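Local coordinates for protein flavin adenine dinucleotide synthase (Saccharomyces cerevisiae, PDB 2WSI) that catalyses the transfer of the adenylyl group of ATP onto FMN, forming the coenzyme FAD and releasing diphosphate, at residues Leu199-Glu211 against His246-Asp258. Sequence-based numbering, arbitrary orientation.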
loop_
_atom_site.group_PDB
_atom_site.type_symbol
_atom_site.label_atom_id
_atom_site.label_comp_id
_atom_site.label_asym_id
_atom_site.label_seq_id
_atom_site.Cartn_x
_atom_site.Cartn_y
_atom_site.Cartn_z
ATOM N N LEU A 199 1.980 -12.204 -0.239
ATOM C CA LEU A 199 3.071 -11.459 0.382
ATOM C C LEU A 199 4.264 -11.353 -0.572
ATOM O O LEU A 199 4.922 -10.319 -0.662
ATOM C CB LEU A 199 3.463 -12.123 1.698
ATOM C CG LEU A 199 4.588 -11.449 2.479
ATOM C CD1 LEU A 199 4.287 -9.948 2.685
ATOM C CD2 LEU A 199 4.775 -12.184 3.834
ATOM N N THR A 200 4.538 -12.414 -1.316
ATOM C CA THR A 200 5.664 -12.356 -2.247
ATOM C C THR A 200 5.414 -11.336 -3.369
ATOM O O THR A 200 6.355 -10.692 -3.838
ATOM C CB THR A 200 5.981 -13.757 -2.883
ATOM O OG1 THR A 200 4.842 -14.223 -3.600
ATOM C CG2 THR A 200 6.304 -14.768 -1.802
ATOM N N ASN A 201 4.168 -11.220 -3.823
ATOM C CA ASN A 201 3.847 -10.249 -4.866
ATOM C C ASN A 201 4.077 -8.838 -4.318
ATOM O O ASN A 201 4.607 -7.982 -5.014
ATOM C CB ASN A 201 2.397 -10.333 -5.292
ATOM C CG ASN A 201 2.006 -11.688 -5.887
ATOM O OD1 ASN A 201 2.693 -12.299 -6.724
ATOM N ND2 ASN A 201 0.863 -12.139 -5.471
ATOM N N ILE A 202 3.697 -8.623 -3.062
ATOM C CA ILE A 202 3.788 -7.289 -2.475
ATOM C C ILE A 202 5.268 -6.855 -2.445
ATOM O O ILE A 202 5.629 -5.800 -2.970
ATOM C CB ILE A 202 3.159 -7.263 -1.069
ATOM C CG1 ILE A 202 1.621 -7.404 -1.172
ATOM C CG2 ILE A 202 3.553 -5.954 -0.343
ATOM C CD1 ILE A 202 0.935 -6.161 -1.865
ATOM N N TRP A 203 6.141 -7.690 -1.881
ATOM C CA TRP A 203 7.543 -7.302 -1.778
ATOM C C TRP A 203 8.209 -7.201 -3.155
ATOM O O TRP A 203 9.024 -6.310 -3.394
ATOM C CB TRP A 203 8.356 -8.298 -0.952
ATOM C CG TRP A 203 8.046 -8.404 0.517
ATOM C CD1 TRP A 203 7.820 -9.556 1.207
ATOM C CD2 TRP A 203 7.983 -7.339 1.485
ATOM N NE1 TRP A 203 7.606 -9.274 2.545
ATOM C CE2 TRP A 203 7.705 -7.928 2.739
ATOM C CE3 TRP A 203 8.143 -5.957 1.417
ATOM C CZ2 TRP A 203 7.572 -7.173 3.911
ATOM C CZ3 TRP A 203 8.000 -5.203 2.604
ATOM C CH2 TRP A 203 7.705 -5.816 3.810
ATOM N N SER A 204 7.900 -8.136 -4.046
ATOM C CA SER A 204 8.545 -8.123 -5.349
ATOM C C SER A 204 8.237 -6.810 -6.059
ATOM O O SER A 204 9.136 -6.184 -6.606
ATOM C CB SER A 204 8.089 -9.276 -6.234
ATOM O OG SER A 204 8.625 -9.100 -7.527
ATOM N N PHE A 205 6.966 -6.406 -6.061
ATOM C CA PHE A 205 6.597 -5.156 -6.730
ATOM C C PHE A 205 7.140 -3.926 -5.988
ATOM O O PHE A 205 7.696 -3.009 -6.594
ATOM C CB PHE A 205 5.075 -5.062 -6.899
ATOM C CG PHE A 205 4.641 -3.852 -7.677
ATOM C CD1 PHE A 205 4.821 -3.796 -9.049
ATOM C CD2 PHE A 205 4.107 -2.741 -7.028
ATOM C CE1 PHE A 205 4.438 -2.684 -9.783
ATOM C CE2 PHE A 205 3.719 -1.622 -7.748
ATOM C CZ PHE A 205 3.880 -1.595 -9.139
ATOM N N LEU A 206 7.011 -3.902 -4.669
ATOM C CA LEU A 206 7.373 -2.690 -3.922
ATOM C C LEU A 206 8.896 -2.464 -3.964
ATOM O O LEU A 206 9.347 -1.351 -4.126
ATOM C CB LEU A 206 6.824 -2.767 -2.495
ATOM C CG LEU A 206 6.952 -1.508 -1.633
ATOM C CD1 LEU A 206 6.310 -0.320 -2.368
ATOM C CD2 LEU A 206 6.321 -1.744 -0.278
ATOM N N LEU A 207 9.691 -3.536 -3.893
ATOM C CA LEU A 207 11.143 -3.404 -3.997
ATOM C C LEU A 207 11.553 -3.029 -5.408
ATOM O O LEU A 207 12.404 -2.158 -5.594
ATOM C CB LEU A 207 11.851 -4.711 -3.590
ATOM C CG LEU A 207 11.815 -4.995 -2.095
ATOM C CD1 LEU A 207 12.351 -6.421 -1.777
ATOM C CD2 LEU A 207 12.582 -3.910 -1.308
ATOM N N TYR A 208 10.965 -3.683 -6.412
ATOM C CA TYR A 208 11.212 -3.260 -7.795
ATOM C C TYR A 208 10.913 -1.780 -8.065
ATOM O O TYR A 208 11.608 -1.148 -8.882
ATOM C CB TYR A 208 10.419 -4.083 -8.801
ATOM C CG TYR A 208 10.790 -3.688 -10.236
ATOM C CD1 TYR A 208 11.983 -4.131 -10.800
ATOM C CD2 TYR A 208 9.966 -2.861 -10.999
ATOM C CE1 TYR A 208 12.357 -3.773 -12.102
ATOM C CE2 TYR A 208 10.330 -2.483 -12.325
ATOM C CZ TYR A 208 11.532 -2.965 -12.854
ATOM O OH TYR A 208 11.940 -2.652 -14.125
ATOM N N SER A 209 9.899 -1.222 -7.403
ATOM C CA SER A 209 9.469 0.156 -7.716
ATOM C C SER A 209 10.543 1.174 -7.362
ATOM O O SER A 209 10.553 2.297 -7.899
ATOM C CB SER A 209 8.185 0.553 -6.979
ATOM O OG SER A 209 8.407 0.744 -5.586
ATOM N N ASN A 210 11.383 0.788 -6.404
ATOM C CA ASN A 210 12.389 1.662 -5.795
ATOM C C ASN A 210 11.782 2.837 -5.058
ATOM O O ASN A 210 12.507 3.738 -4.648
ATOM C CB ASN A 210 13.399 2.201 -6.825
ATOM C CG ASN A 210 14.734 2.585 -6.177
ATOM O OD1 ASN A 210 15.159 1.973 -5.194
ATOM N ND2 ASN A 210 15.378 3.620 -6.707
ATOM N N GLU A 211 10.467 2.827 -4.873
ATOM C CA GLU A 211 9.799 3.886 -4.086
ATOM C C GLU A 211 10.175 3.773 -2.604
ATOM O O GLU A 211 10.526 2.696 -2.128
ATOM C CB GLU A 211 8.276 3.791 -4.265
ATOM C CG GLU A 211 7.819 4.271 -5.645
ATOM C CD GLU A 211 8.012 5.787 -5.775
ATOM O OE1 GLU A 211 7.280 6.543 -5.100
ATOM O OE2 GLU A 211 8.917 6.215 -6.515
ATOM N N HIS A 246 14.640 -13.578 -1.459
ATOM C CA HIS A 246 13.993 -14.036 -2.686
ATOM C C HIS A 246 13.816 -12.937 -3.713
ATOM O O HIS A 246 13.284 -13.200 -4.796
ATOM C CB HIS A 246 12.625 -14.612 -2.384
ATOM C CG HIS A 246 12.678 -15.879 -1.606
ATOM N ND1 HIS A 246 13.107 -17.065 -2.160
ATOM C CD2 HIS A 246 12.384 -16.146 -0.312
ATOM C CE1 HIS A 246 13.067 -18.012 -1.238
ATOM N NE2 HIS A 246 12.628 -17.482 -0.110
ATOM N N PHE A 247 14.241 -11.724 -3.379
ATOM C CA PHE A 247 13.943 -10.553 -4.221
ATOM C C PHE A 247 15.204 -9.846 -4.677
ATOM O O PHE A 247 15.184 -8.674 -5.064
ATOM C CB PHE A 247 13.029 -9.575 -3.466
ATOM C CG PHE A 247 11.802 -10.238 -2.907
ATOM C CD1 PHE A 247 10.789 -10.648 -3.749
ATOM C CD2 PHE A 247 11.699 -10.514 -1.534
ATOM C CE1 PHE A 247 9.669 -11.308 -3.244
ATOM C CE2 PHE A 247 10.568 -11.157 -1.011
ATOM C CZ PHE A 247 9.555 -11.561 -1.882
ATOM N N GLU A 248 16.313 -10.573 -4.676
ATOM C CA GLU A 248 17.574 -9.965 -5.080
ATOM C C GLU A 248 17.506 -9.315 -6.489
ATOM O O GLU A 248 18.043 -8.233 -6.682
ATOM C CB GLU A 248 18.692 -11.019 -4.994
ATOM C CG GLU A 248 20.023 -10.577 -5.573
ATOM C CD GLU A 248 20.764 -9.598 -4.680
ATOM O OE1 GLU A 248 20.149 -9.058 -3.731
ATOM O OE2 GLU A 248 21.967 -9.357 -4.939
ATOM N N TRP A 249 16.871 -9.968 -7.466
ATOM C CA TRP A 249 16.829 -9.432 -8.845
ATOM C C TRP A 249 16.068 -8.102 -8.871
ATOM O O TRP A 249 16.513 -7.114 -9.466
ATOM C CB TRP A 249 16.172 -10.424 -9.818
ATOM C CG TRP A 249 16.248 -9.973 -11.258
ATOM C CD1 TRP A 249 17.147 -10.388 -12.205
ATOM C CD2 TRP A 249 15.410 -8.993 -11.906
ATOM N NE1 TRP A 249 16.917 -9.735 -13.396
ATOM C CE2 TRP A 249 15.861 -8.876 -13.243
ATOM C CE3 TRP A 249 14.331 -8.203 -11.485
ATOM C CZ2 TRP A 249 15.260 -8.006 -14.166
ATOM C CZ3 TRP A 249 13.730 -7.344 -12.406
ATOM C CH2 TRP A 249 14.203 -7.253 -13.735
ATOM N N GLU A 250 14.925 -8.079 -8.195
ATOM C CA GLU A 250 14.089 -6.883 -8.156
ATOM C C GLU A 250 14.845 -5.742 -7.512
ATOM O O GLU A 250 14.746 -4.603 -7.952
ATOM C CB GLU A 250 12.827 -7.145 -7.352
ATOM C CG GLU A 250 11.854 -8.093 -8.003
ATOM C CD GLU A 250 12.023 -9.531 -7.557
ATOM O OE1 GLU A 250 13.183 -9.955 -7.289
ATOM O OE2 GLU A 250 10.990 -10.236 -7.484
ATOM N N ILE A 251 15.597 -6.048 -6.454
ATOM C CA ILE A 251 16.358 -5.031 -5.753
ATOM C C ILE A 251 17.453 -4.490 -6.680
ATOM O O ILE A 251 17.584 -3.287 -6.857
ATOM C CB ILE A 251 17.007 -5.595 -4.463
ATOM C CG1 ILE A 251 15.964 -5.788 -3.343
ATOM C CG2 ILE A 251 18.124 -4.681 -3.975
ATOM C CD1 ILE A 251 16.422 -6.759 -2.231
ATOM N N ILE A 252 18.233 -5.388 -7.280
ATOM C CA ILE A 252 19.396 -4.975 -8.065
ATOM C C ILE A 252 18.975 -4.207 -9.296
ATOM O O ILE A 252 19.654 -3.286 -9.719
ATOM C CB ILE A 252 20.233 -6.189 -8.543
ATOM C CG1 ILE A 252 20.870 -6.913 -7.356
ATOM C CG2 ILE A 252 21.297 -5.738 -9.537
ATOM C CD1 ILE A 252 21.629 -6.002 -6.418
ATOM N N HIS A 253 17.851 -4.594 -9.878
ATOM C CA HIS A 253 17.422 -4.014 -11.142
ATOM C C HIS A 253 16.234 -3.078 -10.968
ATOM O O HIS A 253 15.508 -2.836 -11.927
ATOM C CB HIS A 253 17.036 -5.121 -12.113
ATOM C CG HIS A 253 18.163 -6.043 -12.447
ATOM N ND1 HIS A 253 18.391 -7.217 -11.761
ATOM C CD2 HIS A 253 19.127 -5.962 -13.393
ATOM C CE1 HIS A 253 19.450 -7.821 -12.272
ATOM N NE2 HIS A 253 19.911 -7.084 -13.269
ATOM N N ALA A 254 16.035 -2.580 -9.745
ATOM C CA ALA A 254 14.901 -1.712 -9.427
ATOM C C ALA A 254 14.755 -0.541 -10.404
ATOM O O ALA A 254 15.728 0.040 -10.853
ATOM C CB ALA A 254 15.048 -1.162 -7.990
ATOM N N PHE A 255 13.515 -0.170 -10.683
ATOM C CA PHE A 255 13.209 0.948 -11.570
ATOM C C PHE A 255 14.032 2.206 -11.303
ATOM O O PHE A 255 14.018 2.747 -10.192
ATOM C CB PHE A 255 11.728 1.297 -11.432
ATOM C CG PHE A 255 11.279 2.376 -12.354
ATOM C CD1 PHE A 255 10.876 2.070 -13.642
ATOM C CD2 PHE A 255 11.275 3.703 -11.938
ATOM C CE1 PHE A 255 10.449 3.069 -14.504
ATOM C CE2 PHE A 255 10.860 4.709 -12.800
ATOM C CZ PHE A 255 10.439 4.381 -14.088
ATOM N N GLY A 256 14.713 2.702 -12.340
ATOM C CA GLY A 256 15.423 3.973 -12.255
ATOM C C GLY A 256 16.731 3.939 -11.461
ATOM O O GLY A 256 17.530 4.881 -11.485
ATOM N N LYS A 257 16.945 2.852 -10.736
ATOM C CA LYS A 257 18.214 2.607 -10.075
ATOM C C LYS A 257 19.144 2.316 -11.244
ATOM O O LYS A 257 20.278 2.788 -11.313
ATOM C CB LYS A 257 18.069 1.393 -9.144
ATOM C CG LYS A 257 19.179 1.169 -8.145
ATOM C CD LYS A 257 18.934 -0.103 -7.318
ATOM C CE LYS A 257 17.999 0.134 -6.138
ATOM N NZ LYS A 257 17.922 -1.049 -5.205
ATOM N N ASP A 258 18.584 1.564 -12.185
ATOM C CA ASP A 258 19.235 1.141 -13.414
ATOM C C ASP A 258 18.416 -0.038 -13.926
ATOM O O ASP A 258 17.742 -0.717 -13.139
ATOM C CB ASP A 258 20.681 0.711 -13.179
ATOM C CG ASP A 258 21.368 0.237 -14.459
ATOM O OD1 ASP A 258 20.730 -0.498 -15.254
ATOM O OD2 ASP A 258 22.549 0.599 -14.668
HETATM O O HOH W 1 14.942 -1.783 -4.362
HETATM O O HOH W 2 13.636 5.293 -9.023
#
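F247 lays its ring against helix 199-209, with CB of W203 over one face, 3.8 Å from the ring centroid. CE1 of the same ring reaches the carbonyl O of T200, and CB of F247 meets CD1 of L207 at 3.6 Å; that methyl also rests on I251 CG1. Next to W203, S204 OG donates to E250 OE2 over 2.6 Å, and OE2 accepts through its anti lone pair, facing away from the other carboxylate oxygen. E250 bends at chi2 (94°) to bring its carboxylate back to this serine, whose hydroxyl also bonds Y17.

At the far end of the helix, F255 N donates to Y208 O at 2.8 Å, with an N-H...O angle of 155°. The same N sits over the centre of the Y208 ring, while CE1 of that ring touches W249 CZ3; S16 holds the hydroxyl. Nearby, a water donates to L207 O and accepts from K257 NZ, which lies among I251 O, A266 O and S264 O as well, so its three N-H bonds must be shared or alternate.

Helices 199-209 and 248-252 form a near-parallel pair, at 19° and 7.8 Å between axes, continued by the loop after 248-252, which packs on the C-terminal end of the PAPS reductase-like domain's helix 199-209. W203's side chain lies about 13 Å from the bound FAD: this is fold packing outside the pocket.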